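PDB 5WE0: protection of telomeres protein poz1 from Schizosaccharomyces pombe, which binds telomeric DNA and negatively regulates telomerase and telomere length. Local coordinates for residues W91-L100 and K145-F156. Residues are numbered along the deposited sequence; the frame is centred on the assembly and turned at random.
Sequences WEYSLISNAL and KAGICRWMAFHF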
# COMPACT_ATOMS: atom_id res chain seq x y z
N TRP A 91 7.30 -3.27 -9.45
CA TRP A 91 6.31 -2.48 -10.18
C TRP A 91 5.68 -3.40 -11.20
O TRP A 91 6.13 -3.55 -12.33
CB TRP A 91 6.96 -1.25 -10.82
CG TRP A 91 7.52 -0.34 -9.78
CD1 TRP A 91 8.82 -0.24 -9.41
CD2 TRP A 91 6.79 0.59 -8.97
NE1 TRP A 91 8.96 0.70 -8.42
CE2 TRP A 91 7.72 1.22 -8.13
CE3 TRP A 91 5.44 0.95 -8.87
CZ2 TRP A 91 7.35 2.19 -7.19
CZ3 TRP A 91 5.07 1.92 -7.96
CH2 TRP A 91 6.03 2.52 -7.12
N GLU A 92 4.62 -4.07 -10.79
CA GLU A 92 3.82 -4.87 -11.68
C GLU A 92 2.39 -4.37 -11.52
O GLU A 92 1.94 -4.13 -10.40
CB GLU A 92 3.97 -6.38 -11.36
CG GLU A 92 3.28 -7.31 -12.37
CD GLU A 92 1.81 -7.61 -12.07
OE1 GLU A 92 1.51 -8.02 -10.92
OE2 GLU A 92 0.96 -7.42 -13.00
N TYR A 93 1.71 -4.17 -12.65
CA TYR A 93 0.41 -3.48 -12.66
C TYR A 93 -0.57 -4.10 -11.66
O TYR A 93 -1.20 -3.39 -10.87
CB TYR A 93 -0.17 -3.52 -14.07
CG TYR A 93 -1.65 -3.46 -14.08
CD1 TYR A 93 -2.32 -2.30 -13.65
CD2 TYR A 93 -2.41 -4.58 -14.45
CE1 TYR A 93 -3.71 -2.23 -13.61
CE2 TYR A 93 -3.81 -4.53 -14.41
CZ TYR A 93 -4.45 -3.34 -13.99
OH TYR A 93 -5.82 -3.25 -13.94
N SER A 94 -0.71 -5.43 -11.71
CA SER A 94 -1.71 -6.10 -10.89
C SER A 94 -1.40 -5.95 -9.40
O SER A 94 -2.29 -5.60 -8.61
CB SER A 94 -1.80 -7.57 -11.30
OG SER A 94 -2.77 -8.25 -10.52
N LEU A 95 -0.14 -6.17 -9.02
CA LEU A 95 0.27 -6.03 -7.62
C LEU A 95 0.06 -4.60 -7.12
O LEU A 95 -0.50 -4.39 -6.04
CB LEU A 95 1.73 -6.45 -7.46
CG LEU A 95 2.42 -6.17 -6.12
CD1 LEU A 95 1.85 -7.03 -5.00
CD2 LEU A 95 3.94 -6.34 -6.22
N ILE A 96 0.53 -3.61 -7.89
CA ILE A 96 0.45 -2.22 -7.44
C ILE A 96 -1.01 -1.76 -7.38
O ILE A 96 -1.39 -1.00 -6.50
CB ILE A 96 1.29 -1.32 -8.36
CG1 ILE A 96 2.79 -1.68 -8.27
CG2 ILE A 96 1.05 0.15 -7.98
CD1 ILE A 96 3.37 -1.65 -6.83
N SER A 97 -1.83 -2.23 -8.29
CA SER A 97 -3.25 -1.92 -8.22
C SER A 97 -3.88 -2.48 -6.94
O SER A 97 -4.69 -1.80 -6.29
CB SER A 97 -3.95 -2.46 -9.47
OG SER A 97 -5.23 -1.91 -9.63
N ASN A 98 -3.51 -3.71 -6.56
CA ASN A 98 -3.99 -4.28 -5.30
C ASN A 98 -3.47 -3.51 -4.11
O ASN A 98 -4.21 -3.25 -3.15
CB ASN A 98 -3.58 -5.75 -5.19
CG ASN A 98 -4.30 -6.64 -6.19
OD1 ASN A 98 -5.29 -6.25 -6.80
ND2 ASN A 98 -3.80 -7.86 -6.38
N ALA A 99 -2.19 -3.12 -4.15
CA ALA A 99 -1.62 -2.33 -3.07
C ALA A 99 -2.37 -1.01 -2.88
O ALA A 99 -2.56 -0.56 -1.75
CB ALA A 99 -0.14 -2.08 -3.34
N LEU A 100 -2.78 -0.35 -3.99
CA LEU A 100 -3.51 0.91 -3.86
C LEU A 100 -4.89 0.69 -3.27
O LEU A 100 -5.40 1.54 -2.53
CB LEU A 100 -3.63 1.61 -5.21
CG LEU A 100 -2.36 2.29 -5.72
CD1 LEU A 100 -2.47 2.57 -7.22
CD2 LEU A 100 -2.11 3.54 -4.90
N LYS A 145 -0.18 8.32 -2.39
CA LYS A 145 -0.96 7.68 -3.44
C LYS A 145 -0.56 8.20 -4.82
O LYS A 145 -0.42 7.41 -5.77
CB LYS A 145 -2.44 7.90 -3.22
CG LYS A 145 -3.31 7.22 -4.26
CD LYS A 145 -4.74 7.61 -4.08
CE LYS A 145 -5.62 6.95 -5.13
NZ LYS A 145 -7.02 7.41 -4.94
N ALA A 146 -0.39 9.52 -4.96
CA ALA A 146 -0.01 10.08 -6.25
C ALA A 146 1.38 9.61 -6.67
O ALA A 146 1.63 9.36 -7.86
CB ALA A 146 -0.05 11.61 -6.20
N GLY A 147 2.29 9.48 -5.71
CA GLY A 147 3.62 8.98 -6.03
C GLY A 147 3.61 7.55 -6.54
O GLY A 147 4.32 7.22 -7.49
N ILE A 148 2.82 6.69 -5.90
CA ILE A 148 2.73 5.29 -6.32
C ILE A 148 2.17 5.20 -7.74
O ILE A 148 2.71 4.47 -8.59
CB ILE A 148 1.87 4.50 -5.31
CG1 ILE A 148 2.57 4.40 -3.94
CG2 ILE A 148 1.50 3.12 -5.87
CD1 ILE A 148 1.65 4.02 -2.77
N CYS A 149 1.07 5.93 -8.01
CA CYS A 149 0.46 5.91 -9.34
C CYS A 149 1.41 6.44 -10.41
O CYS A 149 1.45 5.92 -11.53
CB CYS A 149 -0.82 6.76 -9.36
SG CYS A 149 -2.08 6.17 -8.25
N ARG A 150 2.12 7.50 -10.10
CA ARG A 150 3.05 8.08 -11.06
C ARG A 150 4.20 7.13 -11.35
O ARG A 150 4.61 6.96 -12.51
CB ARG A 150 3.55 9.42 -10.52
CG ARG A 150 4.32 10.18 -11.55
CD ARG A 150 4.01 11.66 -11.45
NE ARG A 150 5.18 12.30 -10.88
CZ ARG A 150 5.35 13.61 -10.79
NH1 ARG A 150 6.48 14.07 -10.27
NH2 ARG A 150 4.41 14.44 -11.22
N TRP A 151 4.74 6.48 -10.32
CA TRP A 151 5.86 5.57 -10.58
C TRP A 151 5.40 4.30 -11.29
O TRP A 151 6.15 3.77 -12.12
CB TRP A 151 6.59 5.26 -9.28
CG TRP A 151 7.60 6.35 -9.01
CD1 TRP A 151 7.34 7.66 -8.64
CD2 TRP A 151 9.02 6.26 -9.17
NE1 TRP A 151 8.53 8.37 -8.54
CE2 TRP A 151 9.57 7.52 -8.85
CE3 TRP A 151 9.88 5.21 -9.52
CZ2 TRP A 151 10.93 7.77 -8.88
CZ3 TRP A 151 11.23 5.46 -9.57
CH2 TRP A 151 11.75 6.73 -9.24
N MET A 152 4.17 3.84 -11.03
CA MET A 152 3.59 2.78 -11.86
C MET A 152 3.46 3.24 -13.31
O MET A 152 3.80 2.50 -14.24
CB MET A 152 2.23 2.35 -11.31
CG MET A 152 1.63 1.11 -11.97
SD MET A 152 2.64 -0.36 -11.67
CE MET A 152 3.17 -0.83 -13.32
N ALA A 153 2.98 4.46 -13.52
CA ALA A 153 2.91 5.01 -14.87
C ALA A 153 4.29 5.08 -15.51
O ALA A 153 4.46 4.68 -16.67
CB ALA A 153 2.27 6.40 -14.84
N PHE A 154 5.30 5.56 -14.77
CA PHE A 154 6.67 5.58 -15.28
C PHE A 154 7.12 4.20 -15.75
O PHE A 154 7.74 4.06 -16.82
CB PHE A 154 7.63 6.07 -14.20
CG PHE A 154 7.51 7.53 -13.91
CD1 PHE A 154 6.83 8.38 -14.76
CD2 PHE A 154 8.10 8.06 -12.76
CE1 PHE A 154 6.72 9.73 -14.47
CE2 PHE A 154 8.01 9.41 -12.47
CZ PHE A 154 7.32 10.25 -13.33
N HIS A 155 6.85 3.16 -14.95
CA HIS A 155 7.27 1.82 -15.34
C HIS A 155 6.62 1.39 -16.65
O HIS A 155 7.29 0.85 -17.53
CB HIS A 155 6.95 0.83 -14.22
CG HIS A 155 7.37 -0.57 -14.49
ND1 HIS A 155 6.54 -1.50 -15.09
CD2 HIS A 155 8.53 -1.22 -14.22
CE1 HIS A 155 7.18 -2.66 -15.18
NE2 HIS A 155 8.39 -2.51 -14.67
N PHE A 156 5.30 1.62 -16.79
CA PHE A 156 4.60 1.35 -18.05
C PHE A 156 5.28 2.04 -19.23
O PHE A 156 5.55 1.43 -20.26
CB PHE A 156 3.14 1.83 -17.99
CG PHE A 156 2.16 0.84 -17.42
CD1 PHE A 156 1.94 -0.38 -18.03
CD2 PHE A 156 1.42 1.15 -16.27
CE1 PHE A 156 1.00 -1.27 -17.52
CE2 PHE A 156 0.48 0.26 -15.75
CZ PHE A 156 0.27 -0.95 -16.37
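Glu92 N-caps helix 93-115: its OE2 accepts from Ser94 N (2.9 Å) and its OE1 from Leu95 N. The backbone C of the same residue lies 4.0 Å from Met152 SD. OE1 also forms a salt bridge to a basic side chain on the chain of another protein. Trp91 O lies over one face of the His155 ring, 3.2 Å from His155 CE1. Its distance to His155 NE2 is similar, but the angle is poor, and no hydrogen bond crosses this contact. Trp91 CB covers the same imidazole in a CH-pi contact, 4.0 Å from the ring centroid. Beyond CB the indole reaches on to the helix backbone. Trp91 CZ3 comes 3.5 Å from Ile148 O and also lies against Met152 N, while CE3 nears Met152 SD. Trp151 CB sits over one face of the six-membered ring, 3.5 Å from Trp91 CH2. Trp209 meets both indoles edge-to-face. An alanine in place of Trp91 would probably leave a gap between Trp151 CB and Met152 and strip Trp209 of one ring partner. Met152 is bent at chi2 and again at chi3; the first bend sets SD 3.7 Å from Ile96 CG1, the second turns CE toward Tyr93 N. Phe156 CZ touches Tyr93 CB obliquely. Further along, Ile148 CG2 packs against Ile96 CG2 and Leu100 CD2, while Leu100 CD1 meets Cys149 SG. Segments 93-100 and 145-156 run antiparallel, their N-to-C directions 171° apart, as a helix pair within an all-helical fold.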